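Local coordinates for protein major centromere autoantigen B (Homo sapiens, PDB 1HLV) that binds the CENP-B box DNA at centromeres through two helix-turn-helix-family domains and kinks the bound DNA, at residues Gln7-Phe10 / Arg11-Ser14; Lys28-Ile31 / Ala32-Asn36; Asn120-Leu123 / Asp124-Arg128. All coordinates share one frame; numbering follows the deposited sequence.

Contact 1: residues Gln7-Phe10 / Arg11-Ser14; sequences QLTF and REKS. With nucleotides of chain B.
Thr9 and Glu12 form a capping box at the start of helix 10-22. Thr9 is the N-cap, and its OG1 accepts a hydrogen bond from Glu12 N at 3.0 Å. In return Glu12 OE2 takes Thr9 N-H in a nearly straight bond of 2.6 Å, received on the anti side of the carboxylate and 23° out of its plane. A water joins the same oxygen to Gln7 O.

Lys13 runs back along the first turn. Its CB lies against Thr9 O, and its backbone N donates to that oxygen. CG packs on Leu8 CB at 3.8 Å. CD approaches OP1 of DA14 of chain B at 3.4 Å. The bend at chi3 (-69°) then carries CE to 3.5 Å from Leu8 O. At the tip, NZ donates a hydrogen bond to Lys67 O and a weak one of 3.3 Å to OP1 of DA14 of chain B. It also approaches the Phe10 ring obliquely and off-centre, 4.5 Å from the centroid, as a cation-pi contact.

The box satisfies two backbone N-H groups at the helix start. The lysine charge is shared among a DNA phosphate, a carbonyl and an aromatic ring, which probably helps to seat this end of the helix on the DNA backbone.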
loop_
_atom_site.group_PDB
_atom_site.type_symbol
_atom_site.label_atom_id
_atom_site.label_comp_id
_atom_site.label_asym_id
_atom_site.label_seq_id
_atom_site.Cartn_x
_atom_site.Cartn_y
_atom_site.Cartn_z
ATOM N N GLN C 7 -4.036 -13.944 5.801
ATOM C CA GLN C 7 -3.446 -12.671 5.401
ATOM C C GLN C 7 -4.192 -11.555 6.136
ATOM O O GLN C 7 -5.416 -11.588 6.263
ATOM C CB GLN C 7 -3.544 -12.476 3.883
ATOM C CG GLN C 7 -2.376 -13.069 3.080
ATOM C CD GLN C 7 -1.127 -12.191 3.102
ATOM O OE1 GLN C 7 -1.098 -11.134 3.744
ATOM N NE2 GLN C 7 -0.088 -12.630 2.394
ATOM N N LEU C 8 -3.445 -10.571 6.621
ATOM C CA LEU C 8 -4.023 -9.464 7.369
ATOM C C LEU C 8 -3.947 -8.152 6.594
ATOM O O LEU C 8 -3.087 -7.989 5.729
ATOM C CB LEU C 8 -3.270 -9.328 8.695
ATOM C CG LEU C 8 -3.168 -10.623 9.512
ATOM C CD1 LEU C 8 -1.994 -10.547 10.460
ATOM C CD2 LEU C 8 -4.459 -10.853 10.278
ATOM N N THR C 9 -4.848 -7.217 6.894
ATOM C CA THR C 9 -4.824 -5.921 6.223
ATOM C C THR C 9 -3.834 -5.023 6.945
ATOM O O THR C 9 -3.456 -5.284 8.085
ATOM C CB THR C 9 -6.187 -5.203 6.255
ATOM O OG1 THR C 9 -6.514 -4.864 7.607
ATOM C CG2 THR C 9 -7.277 -6.081 5.655
ATOM N N PHE C 10 -3.414 -3.955 6.284
ATOM C CA PHE C 10 -2.478 -3.054 6.915
ATOM C C PHE C 10 -3.087 -2.435 8.158
ATOM O O PHE C 10 -2.381 -2.198 9.139
ATOM C CB PHE C 10 -2.003 -1.993 5.921
ATOM C CG PHE C 10 -0.976 -2.513 4.961
ATOM C CD1 PHE C 10 -1.257 -2.631 3.608
ATOM C CD2 PHE C 10 0.266 -2.944 5.429
ATOM C CE1 PHE C 10 -0.316 -3.172 2.728
ATOM C CE2 PHE C 10 1.214 -3.487 4.557
ATOM C CZ PHE C 10 0.922 -3.601 3.207
ATOM N N ARG C 11 -4.396 -2.201 8.132
ATOM C CA ARG C 11 -5.061 -1.635 9.293
ATOM C C ARG C 11 -5.009 -2.630 10.466
ATOM O O ARG C 11 -4.787 -2.234 11.608
ATOM C CB ARG C 11 -6.509 -1.274 8.950
ATOM C CG ARG C 11 -7.290 -0.656 10.102
ATOM C CD ARG C 11 -6.702 0.673 10.582
ATOM N NE ARG C 11 -7.249 1.831 9.873
ATOM C CZ ARG C 11 -6.722 2.378 8.780
ATOM N NH1 ARG C 11 -5.613 1.883 8.244
ATOM N NH2 ARG C 11 -7.310 3.429 8.217
ATOM N N GLU C 12 -5.186 -3.919 10.178
ATOM C CA GLU C 12 -5.154 -4.952 11.214
ATOM C C GLU C 12 -3.754 -5.118 11.815
ATOM O O GLU C 12 -3.600 -5.261 13.035
ATOM C CB GLU C 12 -5.634 -6.296 10.647
ATOM C CG GLU C 12 -7.145 -6.409 10.453
ATOM C CD GLU C 12 -7.544 -7.518 9.475
ATOM O OE1 GLU C 12 -8.707 -7.977 9.530
ATOM O OE2 GLU C 12 -6.704 -7.923 8.639
ATOM N N LYS C 13 -2.737 -5.115 10.956
ATOM C CA LYS C 13 -1.364 -5.255 11.422
ATOM C C LYS C 13 -0.968 -3.999 12.191
ATOM O O LYS C 13 -0.193 -4.053 13.135
ATOM C CB LYS C 13 -0.416 -5.513 10.241
ATOM C CG LYS C 13 -0.463 -6.965 9.764
ATOM C CD LYS C 13 0.363 -7.226 8.504
ATOM C CE LYS C 13 -0.263 -6.558 7.277
ATOM N NZ LYS C 13 0.317 -7.063 6.001
ATOM N N SER C 14 -1.524 -2.869 11.793
ATOM C CA SER C 14 -1.243 -1.624 12.483
ATOM C C SER C 14 -1.819 -1.690 13.911
ATOM O O SER C 14 -1.181 -1.256 14.876
ATOM C CB SER C 14 -1.871 -0.461 11.721
ATOM O OG SER C 14 -1.670 0.752 12.406
ATOM P P DA B 14 2.061 -11.087 7.076
ATOM O OP1 DA B 14 0.903 -10.174 6.934
ATOM O OP2 DA B 14 3.166 -10.739 8.011
ATOM O "O5'" DA B 14 1.526 -12.544 7.438
ATOM C "C5'" DA B 14 0.608 -13.206 6.574
ATOM C "C4'" DA B 14 0.700 -14.704 6.743
ATOM O "O4'" DA B 14 1.894 -15.240 6.136
ATOM C "C3'" DA B 14 0.712 -15.215 8.175
ATOM O "O3'" DA B 14 0.088 -16.498 8.140
ATOM C "C2'" DA B 14 2.198 -15.337 8.465
ATOM C "C1'" DA B 14 2.732 -15.833 7.127
ATOM N N9 DA B 14 4.103 -15.454 6.788
ATOM C C8 DA B 14 4.708 -14.234 6.967
ATOM N N7 DA B 14 5.889 -14.145 6.405
ATOM C C5 DA B 14 6.087 -15.400 5.848
ATOM C C6 DA B 14 7.132 -15.935 5.081
ATOM N N6 DA B 14 8.193 -15.228 4.690
ATOM N N1 DA B 14 7.040 -17.233 4.706
ATOM C C2 DA B 14 5.948 -17.923 5.058
ATOM N N3 DA B 14 4.884 -17.519 5.751
ATOM C C4 DA B 14 5.019 -16.232 6.120
HETATM O O HOH W 1 -7.821 -10.419 7.103
#

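Contact 2: residues Lys28-Ile31 / Ala32-Asn36; sequences KGEI and ARRFN. With nucleotides of chain A.
Helix 28-35 belongs to the N-terminal helix-turn-helix domain, and along it Glu30, Arg33 and Arg34 form a salt-bridge network. One oxygen, Glu30 OE2, serves both arginines. Glu30 CG is anti to the backbone N (chi1 175°), and a bend at chi2 turns the carboxylate along the helix toward the next turn.

Arg33 lies beside Glu30 and points the same way. Its NH1 is 2.6 Å from Glu30 OE2, with the guanidinium and carboxylate planes 23° apart. Arg34 crosses Glu30 instead, and there the two planes are steeply turned. Its NE donates to OE2 at 3.2 Å, using the lone pair that faces away from the other carboxylate oxygen. OE2 lies at the edge of the Arg34 guanidinium, in its plane. Arg34 NH1 has a further partner in Glu19 of helix 10-22.

Backbone N-H groups of Ala32 to Phe35 bond to the carbonyls four residues back, those of Lys28 to Ile31. Asn36 leaves helical geometry in a Schellman motif. Its phi is positive, and its N reaches Arg33 O at 2.8 Å. At the other end, the helix start meets DNA. Lys28 N donates to OP1 of DC3 of chain A at 3.0 Å, and Gly29 N to OP2 of the same phosphate at 2.8 Å. The partial positive charge of a helix start probably favours this grip.

On the apolar side, Ile31 CG2 meets Phe35 CE1 at 4.0 Å, the two side chains running alongside each other. Ile31 packs on Val20 of helix 10-22, and Phe35 on Ile16 of that helix. Ala32 touches Leu42 of helix 39-47, and Lys28 touches Leu46 there. Helix 28-35 is thus held against both of its neighbours in the chain.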
loop_
_atom_site.group_PDB
_atom_site.type_symbol
_atom_site.label_atom_id
_atom_site.label_comp_id
_atom_site.label_asym_id
_atom_site.label_seq_id
_atom_site.Cartn_x
_atom_site.Cartn_y
_atom_site.Cartn_z
ATOM N N LYS C 28 4.201 -11.639 24.823
ATOM C CA LYS C 28 3.942 -11.583 23.393
ATOM C C LYS C 28 2.933 -12.681 23.044
ATOM O O LYS C 28 2.023 -12.476 22.240
ATOM C CB LYS C 28 5.243 -11.786 22.620
ATOM C CG LYS C 28 6.238 -10.647 22.774
ATOM C CD LYS C 28 5.840 -9.449 21.932
ATOM C CE LYS C 28 6.797 -8.285 22.109
ATOM N NZ LYS C 28 6.628 -7.631 23.428
ATOM N N GLY C 29 3.090 -13.845 23.669
ATOM C CA GLY C 29 2.171 -14.941 23.416
ATOM C C GLY C 29 0.751 -14.566 23.805
ATOM O O GLY C 29 -0.215 -15.081 23.245
ATOM N N GLU C 30 0.622 -13.667 24.773
ATOM C CA GLU C 30 -0.692 -13.220 25.222
ATOM C C GLU C 30 -1.312 -12.329 24.153
ATOM O O GLU C 30 -2.490 -12.474 23.817
ATOM C CB GLU C 30 -0.576 -12.452 26.545
ATOM C CG GLU C 30 -1.876 -11.825 27.059
ATOM C CD GLU C 30 -3.087 -12.737 26.914
ATOM O OE1 GLU C 30 -2.938 -13.975 27.050
ATOM O OE2 GLU C 30 -4.196 -12.208 26.673
ATOM N N ILE C 31 -0.518 -11.410 23.616
ATOM C CA ILE C 31 -1.023 -10.530 22.573
ATOM C C ILE C 31 -1.363 -11.339 21.316
ATOM O O ILE C 31 -2.388 -11.098 20.672
ATOM C CB ILE C 31 -0.010 -9.425 22.248
ATOM C CG1 ILE C 31 0.197 -8.562 23.499
ATOM C CG2 ILE C 31 -0.506 -8.589 21.078
ATOM C CD1 ILE C 31 1.093 -7.359 23.298
ATOM N N ALA C 32 -0.521 -12.311 20.981
ATOM C CA ALA C 32 -0.783 -13.152 19.821
ATOM C C ALA C 32 -2.131 -13.855 20.002
ATOM O O ALA C 32 -2.906 -13.995 19.053
ATOM C CB ALA C 32 0.326 -14.187 19.650
ATOM N N ARG C 33 -2.407 -14.296 21.225
ATOM C CA ARG C 33 -3.660 -14.982 21.505
ATOM C C ARG C 33 -4.848 -14.058 21.295
ATOM O O ARG C 33 -5.845 -14.450 20.689
ATOM C CB ARG C 33 -3.694 -15.506 22.941
ATOM C CG ARG C 33 -4.964 -16.290 23.243
ATOM C CD ARG C 33 -5.275 -16.348 24.735
ATOM N NE ARG C 33 -6.577 -15.756 25.035
ATOM C CZ ARG C 33 -6.789 -14.456 25.226
ATOM N NH1 ARG C 33 -5.780 -13.600 25.157
ATOM N NH2 ARG C 33 -8.014 -14.008 25.474
ATOM N N ARG C 34 -4.742 -12.835 21.805
ATOM C CA ARG C 34 -5.812 -11.856 21.673
ATOM C C ARG C 34 -6.226 -11.620 20.229
ATOM O O ARG C 34 -7.386 -11.315 19.957
ATOM C CB ARG C 34 -5.392 -10.525 22.282
ATOM C CG ARG C 34 -5.184 -10.568 23.772
ATOM C CD ARG C 34 -4.901 -9.179 24.297
ATOM N NE ARG C 34 -4.778 -9.176 25.747
ATOM C CZ ARG C 34 -4.737 -8.072 26.482
ATOM N NH1 ARG C 34 -4.807 -6.881 25.895
ATOM N NH2 ARG C 34 -4.638 -8.161 27.802
ATOM N N PHE C 35 -5.278 -11.738 19.306
ATOM C CA PHE C 35 -5.583 -11.536 17.900
ATOM C C PHE C 35 -5.690 -12.851 17.175
ATOM O O PHE C 35 -5.945 -12.887 15.974
ATOM C CB PHE C 35 -4.536 -10.642 17.239
ATOM C CG PHE C 35 -4.580 -9.231 17.723
ATOM C CD1 PHE C 35 -3.767 -8.814 18.771
ATOM C CD2 PHE C 35 -5.494 -8.334 17.185
ATOM C CE1 PHE C 35 -3.867 -7.529 19.279
ATOM C CE2 PHE C 35 -5.605 -7.038 17.687
ATOM C CZ PHE C 35 -4.788 -6.637 18.738
ATOM N N ASN C 36 -5.498 -13.935 17.916
ATOM C CA ASN C 36 -5.605 -15.268 17.348
ATOM C C ASN C 36 -4.657 -15.457 16.165
ATOM O O ASN C 36 -5.083 -15.813 15.070
ATOM C CB ASN C 36 -7.046 -15.513 16.895
ATOM C CG ASN C 36 -7.298 -16.954 16.488
ATOM O OD1 ASN C 36 -8.178 -17.227 15.673
ATOM N ND2 ASN C 36 -6.539 -17.885 17.065
ATOM P P DC A 3 6.595 -14.240 25.506
ATOM O OP1 DC A 3 6.584 -12.875 26.096
ATOM O OP2 DC A 3 5.316 -14.883 25.102
ATOM O "O5'" DC A 3 7.620 -14.240 24.293
ATOM C "C5'" DC A 3 8.927 -13.732 24.506
ATOM C "C4'" DC A 3 9.696 -13.660 23.210
ATOM O "O4'" DC A 3 10.280 -14.942 22.880
ATOM C "C3'" DC A 3 8.930 -13.177 21.979
ATOM O "O3'" DC A 3 9.659 -12.079 21.433
ATOM C "C2'" DC A 3 8.914 -14.392 21.058
ATOM C "C1'" DC A 3 10.129 -15.211 21.503
ATOM N N1 DC A 3 9.994 -16.677 21.352
ATOM C C2 DC A 3 11.091 -17.423 20.882
ATOM O O2 DC A 3 12.152 -16.839 20.617
ATOM N N3 DC A 3 10.964 -18.761 20.731
ATOM C C4 DC A 3 9.807 -19.359 21.032
ATOM N N4 DC A 3 9.723 -20.686 20.868
ATOM C C5 DC A 3 8.683 -18.628 21.516
ATOM C C6 DC A 3 8.820 -17.304 21.662
ATOM P P DT A 4 9.147 -11.329 20.112
ATOM O OP1 DT A 4 9.246 -9.867 20.367
ATOM O OP2 DT A 4 7.864 -11.915 19.645
ATOM O "O5'" DT A 4 10.302 -11.712 19.095
ATOM C "C5'" DT A 4 11.642 -11.715 19.561
ATOM C "C4'" DT A 4 12.548 -12.433 18.593
ATOM O "O4'" DT A 4 12.369 -13.869 18.663
ATOM C "C3'" DT A 4 12.373 -12.035 17.130
ATOM O "O3'" DT A 4 13.653 -11.701 16.606
ATOM C "C2'" DT A 4 11.812 -13.291 16.474
ATOM C "C1'" DT A 4 12.358 -14.405 17.353
ATOM N N1 DT A 4 11.566 -15.656 17.386
ATOM C C2 DT A 4 12.195 -16.835 17.045
ATOM O O2 DT A 4 13.362 -16.890 16.677
ATOM N N3 DT A 4 11.409 -17.957 17.148
ATOM C C4 DT A 4 10.087 -18.014 17.543
ATOM O O4 DT A 4 9.513 -19.100 17.618
ATOM C C5 DT A 4 9.481 -16.743 17.851
ATOM C C7 DT A 4 8.035 -16.711 18.245
ATOM C C6 DT A 4 10.242 -15.640 17.764
#

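Contact 3: residues Asn120-Leu123 / Asp124-Arg128; sequences NGWL and DRFRR. With nucleotides of chain A.
Trp122 and Phe126 both hold CG anti to the backbone N (chi1 167° and 177°), which sends their rings out alongside each other from successive turns of helix 120-129. The planes differ by only 7°. The rings are slid apart, with the centroid of the six-membered ring of Trp122 5.5 Å from that of Phe126, so they barely overlap. Phe126 CB lies over the rim of one indole face. OP1 of DC15 of chain A approaches the indole edge, 3.2 Å from Trp122 CD1. Trp122 meets Phe116 edge-to-face, and Phe126 packs on helix 75-88.

Leu123 and Arg127 form a second pair. Leu123 CD1 lies over one face of the guanidinium, and its CD2 is 3.4 Å from Arg127 NH2. That NH2 makes a salt bridge to a DNA phosphate.

Gly121 lies at the DNA. Its N donates to N7 of DG17 of chain A at 3.1 Å. Arg125 bends at chi3, and its guanidinium is sandwiched between C5 of DC15 of chain A on one face and the Gly121 peptide on the other. NH1 makes a weak hydrogen bond of 3.3 Å to OP2 of DC15 of chain A. The approach of Arg125 NH2 to O6 of DG16 of chain A is too short to be trusted. Asn120 ND2 bonds to a guanine O6.

One helix thus turns aromatic and apolar groups to the domain core, while Asn120, Gly121 and Arg125 meet bases. Phosphates are met by Arg125, Arg127 and the indole edge. The bonds to guanine N7 and O6 are consistent with a recognition helix in the major groove.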
loop_
_atom_site.group_PDB
_atom_site.type_symbol
_atom_site.label_atom_id
_atom_site.label_comp_id
_atom_site.label_asym_id
_atom_site.label_seq_id
_atom_site.Cartn_x
_atom_site.Cartn_y
_atom_site.Cartn_z
ATOM N N ASN C 120 -5.185 -0.540 -20.003
ATOM C CA ASN C 120 -6.405 -0.417 -19.217
ATOM C C ASN C 120 -6.203 -1.090 -17.862
ATOM O O ASN C 120 -6.586 -0.545 -16.831
ATOM C CB ASN C 120 -7.597 -1.069 -19.935
ATOM C CG ASN C 120 -7.907 -0.419 -21.271
ATOM O OD1 ASN C 120 -7.698 0.776 -21.461
ATOM N ND2 ASN C 120 -8.430 -1.207 -22.198
ATOM N N GLY C 121 -5.602 -2.276 -17.878
ATOM C CA GLY C 121 -5.364 -3.001 -16.643
ATOM C C GLY C 121 -4.514 -2.198 -15.681
ATOM O O GLY C 121 -4.845 -2.043 -14.505
ATOM N N TRP C 122 -3.407 -1.678 -16.192
ATOM C CA TRP C 122 -2.510 -0.883 -15.382
ATOM C C TRP C 122 -3.203 0.352 -14.815
ATOM O O TRP C 122 -3.087 0.645 -13.621
ATOM C CB TRP C 122 -1.300 -0.426 -16.200
ATOM C CG TRP C 122 -0.539 0.634 -15.481
ATOM C CD1 TRP C 122 0.342 0.459 -14.452
ATOM C CD2 TRP C 122 -0.706 2.047 -15.631
ATOM N NE1 TRP C 122 0.724 1.675 -13.947
ATOM C CE2 TRP C 122 0.096 2.667 -14.649
ATOM C CE3 TRP C 122 -1.462 2.850 -16.497
ATOM C CZ2 TRP C 122 0.163 4.053 -14.505
ATOM C CZ3 TRP C 122 -1.395 4.235 -16.353
ATOM C CH2 TRP C 122 -0.588 4.820 -15.363
ATOM N N LEU C 123 -3.910 1.083 -15.674
ATOM C CA LEU C 123 -4.582 2.307 -15.251
ATOM C C LEU C 123 -5.626 2.036 -14.195
ATOM O O LEU C 123 -5.700 2.742 -13.197
ATOM C CB LEU C 123 -5.226 3.005 -16.450
ATOM C CG LEU C 123 -5.936 4.332 -16.164
ATOM C CD1 LEU C 123 -5.001 5.301 -15.467
ATOM C CD2 LEU C 123 -6.420 4.919 -17.473
ATOM N N ASP C 124 -6.429 1.001 -14.409
ATOM C CA ASP C 124 -7.460 0.654 -13.451
ATOM C C ASP C 124 -6.805 0.310 -12.112
ATOM O O ASP C 124 -7.176 0.853 -11.069
ATOM C CB ASP C 124 -8.279 -0.529 -13.953
ATOM C CG ASP C 124 -9.408 -0.883 -13.013
ATOM O OD1 ASP C 124 -9.562 -2.078 -12.685
ATOM O OD2 ASP C 124 -10.145 0.037 -12.599
ATOM N N ARG C 125 -5.822 -0.586 -12.141
ATOM C CA ARG C 125 -5.122 -0.975 -10.920
ATOM C C ARG C 125 -4.502 0.223 -10.223
ATOM O O ARG C 125 -4.559 0.331 -9.004
ATOM C CB ARG C 125 -4.037 -1.982 -11.229
ATOM C CG ARG C 125 -4.507 -3.394 -11.203
ATOM C CD ARG C 125 -3.461 -4.280 -11.827
ATOM N NE ARG C 125 -4.113 -5.164 -12.767
ATOM C CZ ARG C 125 -3.852 -5.207 -14.065
ATOM N NH1 ARG C 125 -2.927 -4.418 -14.604
ATOM N NH2 ARG C 125 -4.560 -6.024 -14.826
ATOM N N PHE C 126 -3.896 1.115 -10.997
ATOM C CA PHE C 126 -3.295 2.299 -10.410
ATOM C C PHE C 126 -4.385 3.102 -9.700
ATOM O O PHE C 126 -4.228 3.471 -8.537
ATOM C CB PHE C 126 -2.630 3.154 -11.489
ATOM C CG PHE C 126 -2.048 4.440 -10.971
ATOM C CD1 PHE C 126 -2.407 5.656 -11.536
ATOM C CD2 PHE C 126 -1.134 4.436 -9.920
ATOM C CE1 PHE C 126 -1.867 6.849 -11.067
ATOM C CE2 PHE C 126 -0.582 5.630 -9.443
ATOM C CZ PHE C 126 -0.949 6.836 -10.016
ATOM N N ARG C 127 -5.493 3.360 -10.392
ATOM C CA ARG C 127 -6.599 4.119 -9.806
ATOM C C ARG C 127 -7.079 3.521 -8.476
ATOM O O ARG C 127 -7.396 4.258 -7.548
ATOM C CB ARG C 127 -7.788 4.197 -10.779
ATOM C CG ARG C 127 -7.588 5.038 -12.060
ATOM C CD ARG C 127 -8.844 4.913 -12.930
ATOM N NE ARG C 127 -8.728 5.419 -14.300
ATOM C CZ ARG C 127 -8.597 6.702 -14.621
ATOM N NH1 ARG C 127 -8.555 7.636 -13.674
ATOM N NH2 ARG C 127 -8.528 7.052 -15.897
ATOM N N ARG C 128 -7.128 2.194 -8.384
ATOM C CA ARG C 128 -7.573 1.514 -7.167
ATOM C C ARG C 128 -6.444 1.265 -6.180
ATOM O O ARG C 128 -6.676 1.183 -4.980
ATOM C CB ARG C 128 -8.208 0.167 -7.499
ATOM C CG ARG C 128 -9.507 0.217 -8.291
ATOM C CD ARG C 128 -10.045 -1.204 -8.431
ATOM N NE ARG C 128 -9.013 -2.101 -8.952
ATOM C CZ ARG C 128 -9.008 -3.420 -8.783
ATOM N NH1 ARG C 128 -9.986 -4.003 -8.102
ATOM N NH2 ARG C 128 -8.022 -4.157 -9.287
ATOM P P DC A 15 0.877 -3.288 -12.999
ATOM O OP1 DC A 15 1.765 -2.169 -13.397
ATOM O OP2 DC A 15 -0.556 -3.024 -12.704
ATOM O "O5'" DC A 15 0.938 -4.446 -14.076
ATOM C "C5'" DC A 15 2.146 -5.148 -14.303
ATOM C "C4'" DC A 15 2.003 -6.011 -15.528
ATOM O "O4'" DC A 15 1.392 -7.273 -15.149
ATOM C "C3'" DC A 15 1.071 -5.355 -16.542
ATOM O "O3'" DC A 15 1.686 -4.988 -17.763
ATOM C "C2'" DC A 15 -0.036 -6.362 -16.780
ATOM C "C1'" DC A 15 0.381 -7.638 -16.067
ATOM N N1 DC A 15 -0.772 -8.128 -15.298
ATOM C C2 DC A 15 -1.406 -9.312 -15.691
ATOM O O2 DC A 15 -0.906 -9.983 -16.598
ATOM N N3 DC A 15 -2.544 -9.692 -15.063
ATOM C C4 DC A 15 -3.028 -8.954 -14.058
ATOM N N4 DC A 15 -4.167 -9.347 -13.479
ATOM C C5 DC A 15 -2.367 -7.775 -13.603
ATOM C C6 DC A 15 -1.252 -7.405 -14.241
ATOM P P DG A 17 -0.673 -5.665 -25.028
ATOM O OP1 DG A 17 0.095 -6.466 -26.017
ATOM O OP2 DG A 17 -0.362 -4.224 -24.841
ATOM O "O5'" DG A 17 -2.219 -5.747 -25.375
ATOM C "C5'" DG A 17 -2.882 -7.003 -25.445
ATOM C "C4'" DG A 17 -4.363 -6.805 -25.234
ATOM O "O4'" DG A 17 -4.690 -6.738 -23.826
ATOM C "C3'" DG A 17 -4.914 -5.514 -25.851
ATOM O "O3'" DG A 17 -6.206 -5.776 -26.389
ATOM C "C2'" DG A 17 -5.093 -4.612 -24.647
ATOM C "C1'" DG A 17 -5.578 -5.652 -23.665
ATOM N N9 DG A 17 -5.635 -5.285 -22.257
ATOM C C8 DG A 17 -5.084 -4.187 -21.641
ATOM N N7 DG A 17 -5.381 -4.113 -20.373
ATOM C C5 DG A 17 -6.156 -5.241 -20.139
ATOM C C6 DG A 17 -6.782 -5.695 -18.954
ATOM O O6 DG A 17 -6.777 -5.175 -17.833
ATOM N N1 DG A 17 -7.474 -6.883 -19.166
ATOM C C2 DG A 17 -7.556 -7.549 -20.365
ATOM N N2 DG A 17 -8.263 -8.693 -20.367
ATOM N N3 DG A 17 -6.984 -7.129 -21.478
ATOM C C4 DG A 17 -6.307 -5.978 -21.291
ATOM P P DG A 16 0.978 -3.871 -18.672
ATOM O OP1 DG A 16 1.999 -2.929 -19.185
ATOM O OP2 DG A 16 -0.170 -3.344 -17.891
ATOM O "O5'" DG A 16 0.394 -4.730 -19.874
ATOM C "C5'" DG A 16 1.179 -5.762 -20.467
ATOM C "C4'" DG A 16 0.327 -6.580 -21.401
ATOM O "O4'" DG A 16 -0.660 -7.310 -20.632
ATOM C "C3'" DG A 16 -0.455 -5.735 -22.404
ATOM O "O3'" DG A 16 -0.567 -6.459 -23.635
ATOM C "C2'" DG A 16 -1.806 -5.565 -21.732
ATOM C "C1'" DG A 16 -1.969 -6.875 -20.969
ATOM N N9 DG A 16 -2.723 -6.762 -19.726
ATOM C C8 DG A 16 -2.722 -5.709 -18.843
ATOM N N7 DG A 16 -3.491 -5.910 -17.807
ATOM C C5 DG A 16 -4.035 -7.169 -18.022
ATOM C C6 DG A 16 -4.954 -7.924 -17.241
ATOM O O6 DG A 16 -5.498 -7.614 -16.177
ATOM N N1 DG A 16 -5.234 -9.153 -17.827
ATOM C C2 DG A 16 -4.712 -9.596 -19.015
ATOM N N2 DG A 16 -5.104 -10.806 -19.413
ATOM N N3 DG A 16 -3.866 -8.903 -19.757
ATOM C C4 DG A 16 -3.572 -7.706 -19.202
#

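Overall arrangement
The three contacts follow one another along the chain. Contacts 1 and 2 lie in the N-terminal DNA-binding domain, contact 1 at the start of helix 10-22 and contact 2 on the next helix, 28-35. Their centres are 15 Å apart, and their nearest atoms are about 5 Å apart. Contact 3 lies on helix 120-129, within the Tc5 transposase-type domain, on the opposite side of the chain's centre. Its centre is 23 Å from that of contact 1 and 37 Å from that of contact 2. All three touch DNA, contact 1 at a phosphate of chain B, contacts 2 and 3 at nucleotides of chain A among others. The protein thus grips the CENP-B box at well separated points, consistent with two domains that together kink it.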